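Local coordinates for methyl transferase from Methanosarcina acetivorans (Methanosarcina acetivorans, PDB 6MRO), which probably transfers a methyl group from S-adenosylmethionine to an acceptor, and binds S-adenosyl-L-homocysteine and calcium ions, at residues D56-D61 and Q93-D98; R35-G40 and L89-L94; L119-V124 and E159-P164. The protein carries 1 engineered substitution. All coordinates share one frame; numbering follows the deposited sequence.

Contact 1 of 3, residues D56-D61 and Q93-D98; sequences DVTGID and QLFTED. With SAH (S-adenosyl-L-homocysteine), chain B.
Ile60 of strand 56-61 meets Leu94 of the loop 93-98 through methyl groups alone. Traced outward from CB, Ile60 forks: CG2, lodged between the backbone N and the carbonyl carbon, turns to Leu37 of the adjacent strand, while CG1 stands anti to the backbone N (chi1 178°) and carries CD1 to the loop. That methyl lies 3.5 Å from CD1 of Leu94, and 4.4 Å separates it from CE1 of Phe95. Two residues earlier on the same side of the strand, CG2 of Thr58 comes within 4.0 Å of CZ of Phe95, approaching the ring obliquely; its OG1 is bonded to Asn82 instead. CB of Leu94 sits 4.0 Å above the centre of the Phe95 ring, so the loop packs on itself as well.

The strand ends in Asp61, whose carboxylate takes both ribose hydroxyls of S-adenosyl-L-homocysteine: O2' donates to OD1 at 2.7 Å and O3' to OD2 at 2.5 Å. Its place at the end of the second strand is consistent with the ribose-binding acidic residue of class I methyltransferases. Were Asp61 replaced by an alanine, the two ribose hydroxyls and the backbone N atoms of Gly42 and Ala63 would probably lose their acceptor. Thr58 and Ile60 are thus covered in part by apolar contacts that lack direction, whereas the strand's terminus holds the ribose by directed bonds, probably strengthened by the carboxylate charge.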
loop_
_atom_site.group_PDB
_atom_site.type_symbol
_atom_site.label_atom_id
_atom_site.label_comp_id
_atom_site.label_asym_id
_atom_site.label_seq_id
_atom_site.Cartn_x
_atom_site.Cartn_y
_atom_site.Cartn_z
ATOM N N ASP A 56 13.381 -7.953 1.960
ATOM C CA ASP A 56 13.049 -8.345 3.335
ATOM C C ASP A 56 11.746 -7.647 3.691
ATOM O O ASP A 56 11.738 -6.435 3.918
ATOM C CB ASP A 56 14.138 -7.914 4.315
ATOM C CG ASP A 56 15.470 -8.580 4.054
ATOM O OD1 ASP A 56 15.491 -9.733 3.561
ATOM O OD2 ASP A 56 16.500 -7.935 4.342
ATOM N N VAL A 57 10.643 -8.392 3.757
ATOM C CA VAL A 57 9.317 -7.783 3.746
ATOM C C VAL A 57 8.675 -7.852 5.121
ATOM O O VAL A 57 8.674 -8.905 5.773
ATOM C CB VAL A 57 8.400 -8.434 2.702
ATOM C CG1 VAL A 57 7.034 -7.729 2.702
ATOM C CG2 VAL A 57 9.033 -8.289 1.337
ATOM N N THR A 58 8.118 -6.719 5.542
ATOM C CA THR A 58 7.192 -6.623 6.662
ATOM C C THR A 58 5.848 -6.144 6.137
ATOM O O THR A 58 5.790 -5.231 5.313
ATOM C CB THR A 58 7.720 -5.646 7.725
ATOM O OG1 THR A 58 8.949 -6.151 8.266
ATOM C CG2 THR A 58 6.707 -5.510 8.861
ATOM N N GLY A 59 4.770 -6.776 6.597
ATOM C CA GLY A 59 3.441 -6.299 6.266
ATOM C C GLY A 59 2.652 -5.994 7.521
ATOM O O GLY A 59 2.672 -6.788 8.463
ATOM N N ILE A 60 1.958 -4.859 7.557
ATOM C CA ILE A 60 1.205 -4.433 8.729
ATOM C C ILE A 60 -0.247 -4.189 8.331
ATOM O O ILE A 60 -0.533 -3.623 7.267
ATOM C CB ILE A 60 1.839 -3.180 9.371
ATOM C CG1 ILE A 60 1.011 -2.712 10.564
ATOM C CG2 ILE A 60 2.064 -2.070 8.322
ATOM C CD1 ILE A 60 1.716 -1.699 11.405
ATOM N N ASP A 61 -1.173 -4.654 9.169
ATOM C CA ASP A 61 -2.589 -4.446 8.894
ATOM C C ASP A 61 -3.344 -4.490 10.212
ATOM O O ASP A 61 -2.943 -5.190 11.142
ATOM C CB ASP A 61 -3.132 -5.505 7.924
ATOM C CG ASP A 61 -4.435 -5.076 7.248
ATOM O OD1 ASP A 61 -5.492 -5.058 7.919
ATOM O OD2 ASP A 61 -4.404 -4.768 6.035
ATOM N N GLN A 93 5.686 3.166 17.219
ATOM C CA GLN A 93 5.930 2.319 18.359
ATOM C C GLN A 93 6.294 0.925 17.929
ATOM O O GLN A 93 6.581 0.113 18.742
ATOM C CB GLN A 93 4.740 2.254 19.267
ATOM C CG GLN A 93 4.436 3.526 19.989
ATOM C CD GLN A 93 4.520 3.372 21.500
ATOM O OE1 GLN A 93 3.572 2.993 22.150
ATOM N NE2 GLN A 93 5.649 3.668 22.041
ATOM N N LEU A 94 6.260 0.664 16.627
ATOM C CA LEU A 94 6.628 -0.604 16.081
ATOM C C LEU A 94 7.939 -0.576 15.338
ATOM O O LEU A 94 8.620 -1.534 15.323
ATOM C CB LEU A 94 5.558 -1.123 15.124
ATOM C CG LEU A 94 4.191 -1.346 15.699
ATOM C CD1 LEU A 94 3.182 -1.463 14.615
ATOM C CD2 LEU A 94 4.235 -2.631 16.478
ATOM N N PHE A 95 8.252 0.531 14.692
ATOM C CA PHE A 95 9.466 0.643 13.902
ATOM C C PHE A 95 10.214 1.902 14.315
ATOM O O PHE A 95 9.610 2.883 14.760
ATOM C CB PHE A 95 9.179 0.695 12.385
ATOM C CG PHE A 95 8.172 -0.321 11.902
ATOM C CD1 PHE A 95 6.958 0.089 11.361
ATOM C CD2 PHE A 95 8.440 -1.685 11.978
ATOM C CE1 PHE A 95 6.032 -0.832 10.907
ATOM C CE2 PHE A 95 7.517 -2.617 11.522
ATOM C CZ PHE A 95 6.310 -2.196 10.996
ATOM N N THR A 96 11.535 1.868 14.184
ATOM C CA THR A 96 12.313 3.071 14.421
ATOM C C THR A 96 12.372 3.894 13.134
ATOM O O THR A 96 11.880 3.489 12.076
ATOM C CB THR A 96 13.717 2.735 14.931
ATOM O OG1 THR A 96 14.297 1.708 14.115
ATOM C CG2 THR A 96 13.656 2.262 16.377
ATOM N N GLU A 97 12.985 5.067 13.232
ATOM C CA GLU A 97 13.118 5.969 12.098
ATOM C C GLU A 97 14.069 5.390 11.053
ATOM O O GLU A 97 14.970 4.612 11.373
ATOM C CB GLU A 97 13.634 7.327 12.590
ATOM C CG GLU A 97 13.656 8.450 11.562
ATOM C CD GLU A 97 14.199 9.759 12.134
ATOM O OE1 GLU A 97 14.486 9.816 13.354
ATOM O OE2 GLU A 97 14.362 10.719 11.350
ATOM N N ASP A 98 13.853 5.776 9.787
ATOM C CA ASP A 98 14.813 5.522 8.708
ATOM C C ASP A 98 15.141 4.032 8.601
ATOM O O ASP A 98 16.300 3.620 8.596
ATOM C CB ASP A 98 16.093 6.342 8.909
ATOM C CG ASP A 98 15.823 7.831 9.075
ATOM O OD1 ASP A 98 14.913 8.368 8.419
ATOM O OD2 ASP A 98 16.535 8.473 9.876
HETATM N N SAH B . -3.171 -3.916 0.480
HETATM C CA SAH B . -4.185 -4.987 0.508
HETATM C CB SAH B . -5.420 -4.534 1.278
HETATM C CG SAH B . -5.985 -3.197 0.800
HETATM S SD SAH B . -7.555 -2.753 1.579
HETATM C C SAH B . -4.588 -5.424 -0.891
HETATM O O SAH B . -4.189 -4.804 -1.888
HETATM O OXT SAH B . -5.335 -6.404 -1.035
HETATM C "C5'" SAH B . -6.876 -1.623 2.834
HETATM C "C4'" SAH B . -6.269 -2.356 4.032
HETATM O "O4'" SAH B . -5.779 -1.395 4.958
HETATM C "C3'" SAH B . -7.230 -3.267 4.795
HETATM O "O3'" SAH B . -6.642 -4.557 4.856
HETATM C "C2'" SAH B . -7.361 -2.598 6.156
HETATM O "O2'" SAH B . -7.550 -3.491 7.244
HETATM C "C1'" SAH B . -6.047 -1.844 6.271
HETATM N N9 SAH B . -6.061 -0.668 7.148
HETATM C C8 SAH B . -6.986 0.352 7.195
HETATM N N7 SAH B . -6.578 1.250 8.108
HETATM C C5 SAH B . -5.398 0.828 8.625
HETATM C C6 SAH B . -4.544 1.351 9.593
HETATM N N6 SAH B . -4.831 2.493 10.205
HETATM N N1 SAH B . -3.399 0.670 9.911
HETATM C C2 SAH B . -3.087 -0.519 9.278
HETATM N N3 SAH B . -3.936 -1.049 8.331
HETATM C C4 SAH B . -5.062 -0.367 8.010
#

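Contact 2 of 3, residues R35-G40 and L89-L94; sequences RALDIG and LEMDQL. With SAH (S-adenosyl-L-homocysteine), chain B.
Gly40 O, just past the end of the strand that brings Leu37 and Ile39 up to Met91, accepts a hydrogen bond of 2.7 Å from the amino N of S-adenosyl-L-homocysteine. The residue has a positive phi (65°), and a CB on it would fall 2.7 Å from O4' of the ligand; the absence of a side chain therefore lets the chain turn tightly against the ribose.

Behind this turn the contact is wholly apolar. Met91 projects from the segment 89-94 with CG between its backbone N and carbonyl carbon (chi1 63°), and the chain beyond is extended, so sulfur and methyl are carried straight to the strand. SD reaches CD2 of Leu37 at 3.9 Å, the two side chains meeting tip to tip. The terminal CE goes to a residue two places further along the strand, approaching CG2 of Ile39 at 4.2 Å.

Strand 35-39 is the first strand of the Rossmann-like sheet, whose order 3-2-1-4-5-7-6 is that of class I methyltransferases. It runs between strands 56-61 and 100-106, and the glycine-rich turn after it, with Gly42 and Gly44, is consistent with the nucleotide-binding motif of such folds.

The support from which Met91 extends is a short 3-10 segment: Gln93 N bonds to Glu90 O at 3.1 Å, and Leu94 N to Met91 O at 3.0 Å, both pairs three residues apart. Near Leu89 the segment is tied back, Leu89 N bonding to OD1 of Asn87, an atom that also bonds to the ligand. Helix 114-127 covers further parts of the same cluster, its Val127 touching Met91 and its Phe120 and Val124 touching Ile39.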
loop_
_atom_site.group_PDB
_atom_site.type_symbol
_atom_site.label_atom_id
_atom_site.label_comp_id
_atom_site.label_asym_id
_atom_site.label_seq_id
_atom_site.Cartn_x
_atom_site.Cartn_y
_atom_site.Cartn_z
ATOM N N ARG A 35 14.848 -3.541 2.357
ATOM C CA ARG A 35 13.837 -3.777 3.385
ATOM C C ARG A 35 12.548 -3.064 2.989
ATOM O O ARG A 35 12.557 -1.861 2.728
ATOM C CB ARG A 35 14.302 -3.299 4.763
ATOM C CG ARG A 35 13.603 -4.074 5.873
ATOM C CD ARG A 35 13.743 -3.488 7.289
ATOM N NE ARG A 35 12.746 -4.118 8.159
ATOM C CZ ARG A 35 12.575 -3.857 9.450
ATOM N NH1 ARG A 35 13.347 -2.978 10.063
ATOM N NH2 ARG A 35 11.636 -4.493 10.131
ATOM N N ALA A 36 11.440 -3.803 2.945
ATOM C CA ALA A 36 10.201 -3.250 2.410
ATOM C C ALA A 36 9.081 -3.394 3.426
ATOM O O ALA A 36 8.987 -4.420 4.104
ATOM C CB ALA A 36 9.795 -3.940 1.103
ATOM N N LEU A 37 8.229 -2.371 3.511
ATOM C CA LEU A 37 7.027 -2.406 4.340
ATOM C C LEU A 37 5.781 -2.264 3.468
ATOM O O LEU A 37 5.667 -1.314 2.692
ATOM C CB LEU A 37 7.069 -1.282 5.374
ATOM C CG LEU A 37 5.819 -1.088 6.237
ATOM C CD1 LEU A 37 5.710 -2.203 7.271
ATOM C CD2 LEU A 37 5.933 0.240 6.963
ATOM N N ASP A 38 4.841 -3.184 3.613
ATOM C CA ASP A 38 3.553 -3.087 2.930
ATOM C C ASP A 38 2.552 -2.617 3.981
ATOM O O ASP A 38 2.207 -3.377 4.887
ATOM C CB ASP A 38 3.152 -4.436 2.320
ATOM C CG ASP A 38 1.825 -4.375 1.551
ATOM O OD1 ASP A 38 1.059 -3.419 1.747
ATOM O OD2 ASP A 38 1.538 -5.298 0.752
ATOM N N ILE A 39 2.121 -1.347 3.892
ATOM C CA ILE A 39 1.222 -0.776 4.894
ATOM C C ILE A 39 -0.218 -1.085 4.493
ATOM O O ILE A 39 -0.617 -0.873 3.341
ATOM C CB ILE A 39 1.468 0.741 5.069
ATOM C CG1 ILE A 39 1.429 1.493 3.747
ATOM C CG2 ILE A 39 2.817 1.000 5.738
ATOM C CD1 ILE A 39 1.544 3.044 3.932
ATOM N N GLY A 40 -0.992 -1.625 5.434
ATOM C CA GLY A 40 -2.327 -2.101 5.111
ATOM C C GLY A 40 -2.258 -3.274 4.153
ATOM O O GLY A 40 -2.921 -3.272 3.115
ATOM N N LEU A 89 -1.021 4.413 11.729
ATOM C CA LEU A 89 -1.020 5.694 12.421
ATOM C C LEU A 89 -0.331 5.630 13.778
ATOM O O LEU A 89 -0.219 6.667 14.446
ATOM C CB LEU A 89 -2.454 6.199 12.590
ATOM C CG LEU A 89 -3.281 6.360 11.311
ATOM C CD1 LEU A 89 -4.672 6.891 11.635
ATOM C CD2 LEU A 89 -2.577 7.273 10.317
ATOM N N GLU A 90 0.132 4.445 14.193
ATOM C CA GLU A 90 0.850 4.265 15.450
ATOM C C GLU A 90 2.153 3.493 15.261
ATOM O O GLU A 90 2.721 3.004 16.244
ATOM C CB GLU A 90 -0.024 3.531 16.472
ATOM C CG GLU A 90 -1.241 4.297 16.941
ATOM C CD GLU A 90 -2.275 3.381 17.562
ATOM O OE1 GLU A 90 -1.987 2.172 17.705
ATOM O OE2 GLU A 90 -3.374 3.868 17.908
ATOM N N MET A 91 2.642 3.353 14.029
ATOM C CA MET A 91 3.754 2.433 13.831
ATOM C C MET A 91 5.095 3.006 14.258
ATOM O O MET A 91 6.109 2.314 14.130
ATOM C CB MET A 91 3.823 1.963 12.373
ATOM C CG MET A 91 4.092 3.031 11.343
ATOM S SD MET A 91 4.098 2.260 9.725
ATOM C CE MET A 91 4.190 3.705 8.669
ATOM N N ASP A 92 5.093 4.173 14.856
ATOM C CA ASP A 92 6.323 4.692 15.423
ATOM C C ASP A 92 6.658 3.874 16.673
ATOM O O ASP A 92 7.758 3.904 17.137
ATOM C CB ASP A 92 6.198 6.150 15.737
ATOM C CG ASP A 92 5.051 6.471 16.601
ATOM O OD1 ASP A 92 3.979 5.897 16.516
ATOM O OD2 ASP A 92 5.194 7.390 17.374
ATOM N N GLN A 93 5.686 3.166 17.219
ATOM C CA GLN A 93 5.930 2.319 18.359
ATOM C C GLN A 93 6.294 0.925 17.929
ATOM O O GLN A 93 6.581 0.113 18.742
ATOM C CB GLN A 93 4.740 2.254 19.267
ATOM C CG GLN A 93 4.436 3.526 19.989
ATOM C CD GLN A 93 4.520 3.372 21.500
ATOM O OE1 GLN A 93 3.572 2.993 22.150
ATOM N NE2 GLN A 93 5.649 3.668 22.041
ATOM N N LEU A 94 6.260 0.664 16.627
ATOM C CA LEU A 94 6.628 -0.604 16.081
ATOM C C LEU A 94 7.939 -0.576 15.338
ATOM O O LEU A 94 8.620 -1.534 15.323
ATOM C CB LEU A 94 5.558 -1.123 15.124
ATOM C CG LEU A 94 4.191 -1.346 15.699
ATOM C CD1 LEU A 94 3.182 -1.463 14.615
ATOM C CD2 LEU A 94 4.235 -2.631 16.478
HETATM N N SAH B . -3.171 -3.916 0.480
HETATM C CA SAH B . -4.185 -4.987 0.508
HETATM C CB SAH B . -5.420 -4.534 1.278
HETATM C CG SAH B . -5.985 -3.197 0.800
HETATM S SD SAH B . -7.555 -2.753 1.579
HETATM C C SAH B . -4.588 -5.424 -0.891
HETATM O O SAH B . -4.189 -4.804 -1.888
HETATM O OXT SAH B . -5.335 -6.404 -1.035
HETATM C "C5'" SAH B . -6.876 -1.623 2.834
HETATM C "C4'" SAH B . -6.269 -2.356 4.032
HETATM O "O4'" SAH B . -5.779 -1.395 4.958
HETATM C "C3'" SAH B . -7.230 -3.267 4.795
HETATM O "O3'" SAH B . -6.642 -4.557 4.856
HETATM C "C2'" SAH B . -7.361 -2.598 6.156
HETATM O "O2'" SAH B . -7.550 -3.491 7.244
HETATM C "C1'" SAH B . -6.047 -1.844 6.271
HETATM N N9 SAH B . -6.061 -0.668 7.148
HETATM C C8 SAH B . -6.986 0.352 7.195
HETATM N N7 SAH B . -6.578 1.250 8.108
HETATM C C5 SAH B . -5.398 0.828 8.625
HETATM C C6 SAH B . -4.544 1.351 9.593
HETATM N N6 SAH B . -4.831 2.493 10.205
HETATM N N1 SAH B . -3.399 0.670 9.911
HETATM C C2 SAH B . -3.087 -0.519 9.278
HETATM N N3 SAH B . -3.936 -1.049 8.331
HETATM C C4 SAH B . -5.062 -0.367 8.010
#

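Contact 3 of 3, residues L119-V124 and E159-P164; sequences LFTRHV and ESTFSP
Methyl contacts come first here, for Thr121 of helix 114-127 and Thr161 of helix 155-162 meet obliquely through their CG2 atoms at 3.7 Å. With OG1 of Thr121 placed between the backbone N and the carbonyl carbon (chi1 61°), its methyl is the branch presented to the neighbouring helix. The same CG2 approaches CE2 of Phe162 at 3.9 Å. Thr121 and Phe162 form the closest CA pair of the two segments, at 6.9 Å. Helix 114-127, which follows strand 100-106, packs here against helix 155-162, which lies between strands 132-139 and 167-177.

Aromatic contacts follow. Phe120 and Phe162 meet rim against rim, CE1 of the former 4.2 Å from CZ of the latter, each atom near the plane of the other ring. One face of each ring is covered from its own helix: CG2 of Val124 lies over the Phe120 ring, and CG2 of Thr161 lies 3.7 Å above the Phe162 ring, offset toward its rim. The ring of Tyr134, on strand 132-139, meets that of Phe162, and its side chain also touches Phe120, which reaches Val88 of the S-adenosyl-L-homocysteine site.

Polar bonds stay within each helix or lead to other partners. OG1 of Thr121 bonds to Leu118 O, and OG1 of Thr161 to the backbone O of Glu157, a calcium-site residue. Leu119 O receives both His123 N and, at 3.3 Å, His123 ND1. The latter bond is fairly straight (155°), with the carbonyl oxygen in the imidazole plane but ND1 tilted 44° out of the carbonyl plane. NE2 of that imidazole bonds to OD1 of Asp92.

Both threonine hydroxyls being engaged within their own helices, these two segments meet through dispersion and shape, without a directed bond across them.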
loop_
_atom_site.group_PDB
_atom_site.type_symbol
_atom_site.label_atom_id
_atom_site.label_comp_id
_atom_site.label_asym_id
_atom_site.label_seq_id
_atom_site.Cartn_x
_atom_site.Cartn_y
_atom_site.Cartn_z
ATOM N N LEU A 119 -1.144 13.022 9.666
ATOM C CA LEU A 119 -0.495 12.031 10.520
ATOM C C LEU A 119 -0.001 10.841 9.706
ATOM O O LEU A 119 1.112 10.344 9.922
ATOM C CB LEU A 119 -1.473 11.570 11.602
ATOM C CG LEU A 119 -0.960 10.619 12.679
ATOM C CD1 LEU A 119 0.155 11.302 13.443
ATOM C CD2 LEU A 119 -2.085 10.187 13.616
ATOM N N PHE A 120 -0.820 10.370 8.766
ATOM C CA PHE A 120 -0.423 9.251 7.916
ATOM C C PHE A 120 0.870 9.563 7.170
ATOM O O PHE A 120 1.837 8.795 7.231
ATOM C CB PHE A 120 -1.563 8.932 6.951
ATOM C CG PHE A 120 -1.239 7.873 5.935
ATOM C CD1 PHE A 120 -0.854 8.228 4.655
ATOM C CD2 PHE A 120 -1.349 6.523 6.254
ATOM C CE1 PHE A 120 -0.577 7.259 3.702
ATOM C CE2 PHE A 120 -1.070 5.547 5.300
ATOM C CZ PHE A 120 -0.686 5.926 4.021
ATOM N N THR A 121 0.916 10.704 6.475
ATOM C CA THR A 121 2.120 11.060 5.729
ATOM C C THR A 121 3.336 11.132 6.647
ATOM O O THR A 121 4.428 10.689 6.275
ATOM C CB THR A 121 1.938 12.395 4.996
ATOM O OG1 THR A 121 1.694 13.453 5.939
ATOM C CG2 THR A 121 0.791 12.328 4.021
ATOM N N ARG A 122 3.170 11.670 7.843
ATOM C CA ARG A 122 4.309 11.803 8.745
ATOM C C ARG A 122 4.859 10.473 9.210
ATOM O O ARG A 122 6.024 10.317 9.331
ATOM C CB ARG A 122 4.039 12.757 9.924
ATOM C CG ARG A 122 5.211 12.864 10.923
ATOM C CD ARG A 122 5.981 14.214 10.957
ATOM N NE ARG A 122 7.319 14.199 11.613
ATOM C CZ ARG A 122 7.624 14.743 12.798
ATOM N NH1 ARG A 122 6.712 15.375 13.508
ATOM N NH2 ARG A 122 8.842 14.647 13.284
ATOM N N HIS A 123 3.986 9.520 9.469
ATOM C CA HIS A 123 4.459 8.215 9.919
ATOM C C HIS A 123 5.153 7.461 8.800
ATOM O O HIS A 123 6.192 6.828 9.023
ATOM C CB HIS A 123 3.293 7.399 10.479
ATOM C CG HIS A 123 3.084 7.603 11.942
ATOM N ND1 HIS A 123 2.283 8.604 12.446
ATOM C CD2 HIS A 123 3.624 6.977 13.014
ATOM C CE1 HIS A 123 2.314 8.567 13.766
ATOM N NE2 HIS A 123 3.122 7.590 14.136
ATOM N N VAL A 124 4.583 7.500 7.593
ATOM C CA VAL A 124 5.234 6.879 6.446
ATOM C C VAL A 124 6.595 7.517 6.202
ATOM O O VAL A 124 7.602 6.824 5.996
ATOM C CB VAL A 124 4.333 6.983 5.202
ATOM C CG1 VAL A 124 5.091 6.508 3.973
ATOM C CG2 VAL A 124 3.043 6.183 5.409
ATOM N N GLU A 159 -0.675 15.303 -5.086
ATOM C CA GLU A 159 0.409 16.274 -5.029
ATOM C C GLU A 159 0.331 17.104 -3.754
ATOM O O GLU A 159 1.341 17.325 -3.085
ATOM C CB GLU A 159 0.374 17.190 -6.253
ATOM C CG GLU A 159 0.896 16.545 -7.527
ATOM C CD GLU A 159 0.920 17.507 -8.700
ATOM O OE1 GLU A 159 1.867 18.317 -8.786
ATOM O OE2 GLU A 159 -0.008 17.453 -9.533
ATOM N N SER A 160 -0.873 17.553 -3.413
ATOM C CA SER A 160 -1.067 18.359 -2.211
ATOM C C SER A 160 -0.740 17.568 -0.946
ATOM O O SER A 160 -0.183 18.119 0.013
ATOM C CB SER A 160 -2.501 18.868 -2.150
ATOM O OG SER A 160 -2.674 19.663 -0.995
ATOM N N THR A 161 -1.065 16.275 -0.941
ATOM C CA THR A 161 -0.866 15.436 0.239
ATOM C C THR A 161 0.596 15.059 0.438
ATOM O O THR A 161 1.107 15.113 1.564
ATOM C CB THR A 161 -1.714 14.170 0.118
ATOM O OG1 THR A 161 -3.100 14.525 0.053
ATOM C CG2 THR A 161 -1.473 13.251 1.297
ATOM N N PHE A 162 1.292 14.660 -0.628
ATOM C CA PHE A 162 2.611 14.055 -0.453
ATOM C C PHE A 162 3.783 14.975 -0.793
ATOM O O PHE A 162 4.915 14.666 -0.400
ATOM C CB PHE A 162 2.696 12.761 -1.271
ATOM C CG PHE A 162 1.806 11.672 -0.735
ATOM C CD1 PHE A 162 0.601 11.365 -1.355
ATOM C CD2 PHE A 162 2.158 10.988 0.410
ATOM C CE1 PHE A 162 -0.227 10.380 -0.835
ATOM C CE2 PHE A 162 1.330 10.000 0.933
ATOM C CZ PHE A 162 0.146 9.696 0.306
ATOM N N SER A 163 3.551 16.078 -1.508
ATOM C CA SER A 163 4.632 17.030 -1.761
ATOM C C SER A 163 5.260 17.615 -0.502
ATOM O O SER A 163 6.481 17.863 -0.523
ATOM C CB SER A 163 4.141 18.170 -2.660
ATOM O OG SER A 163 4.152 17.792 -4.021
ATOM N N PRO A 164 4.527 17.910 0.580
ATOM C CA PRO A 164 5.184 18.547 1.745
ATOM C C PRO A 164 6.345 17.758 2.327
ATOM O O PRO A 164 7.322 18.363 2.791
ATOM C CB PRO A 164 4.045 18.684 2.761
ATOM C CG PRO A 164 2.845 18.846 1.929
ATOM C CD PRO A 164 3.056 17.926 0.758
#

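Overall arrangement
All three contacts are mainly buried and apolar, yet they occupy different places. Contacts 1 and 2 are neighbours, their centres about 4 Å apart: they use adjacent parallel strands, share Gln93 and Leu94, and each has a residue at or just past a strand end that bonds the cofactor product, by a carboxylate in the first and a backbone carbonyl in the second. Contact 1 alone includes an exposed touching residue, Leu94. Contact 3 lies about 15 Å from contact 2, centre to centre, and joins two helices without touching the ligand; helix 114-127 bridges the two, by packing on strand 35-39 and by a polar bond to segment 89-94. Contacts 1 and 3 do not touch.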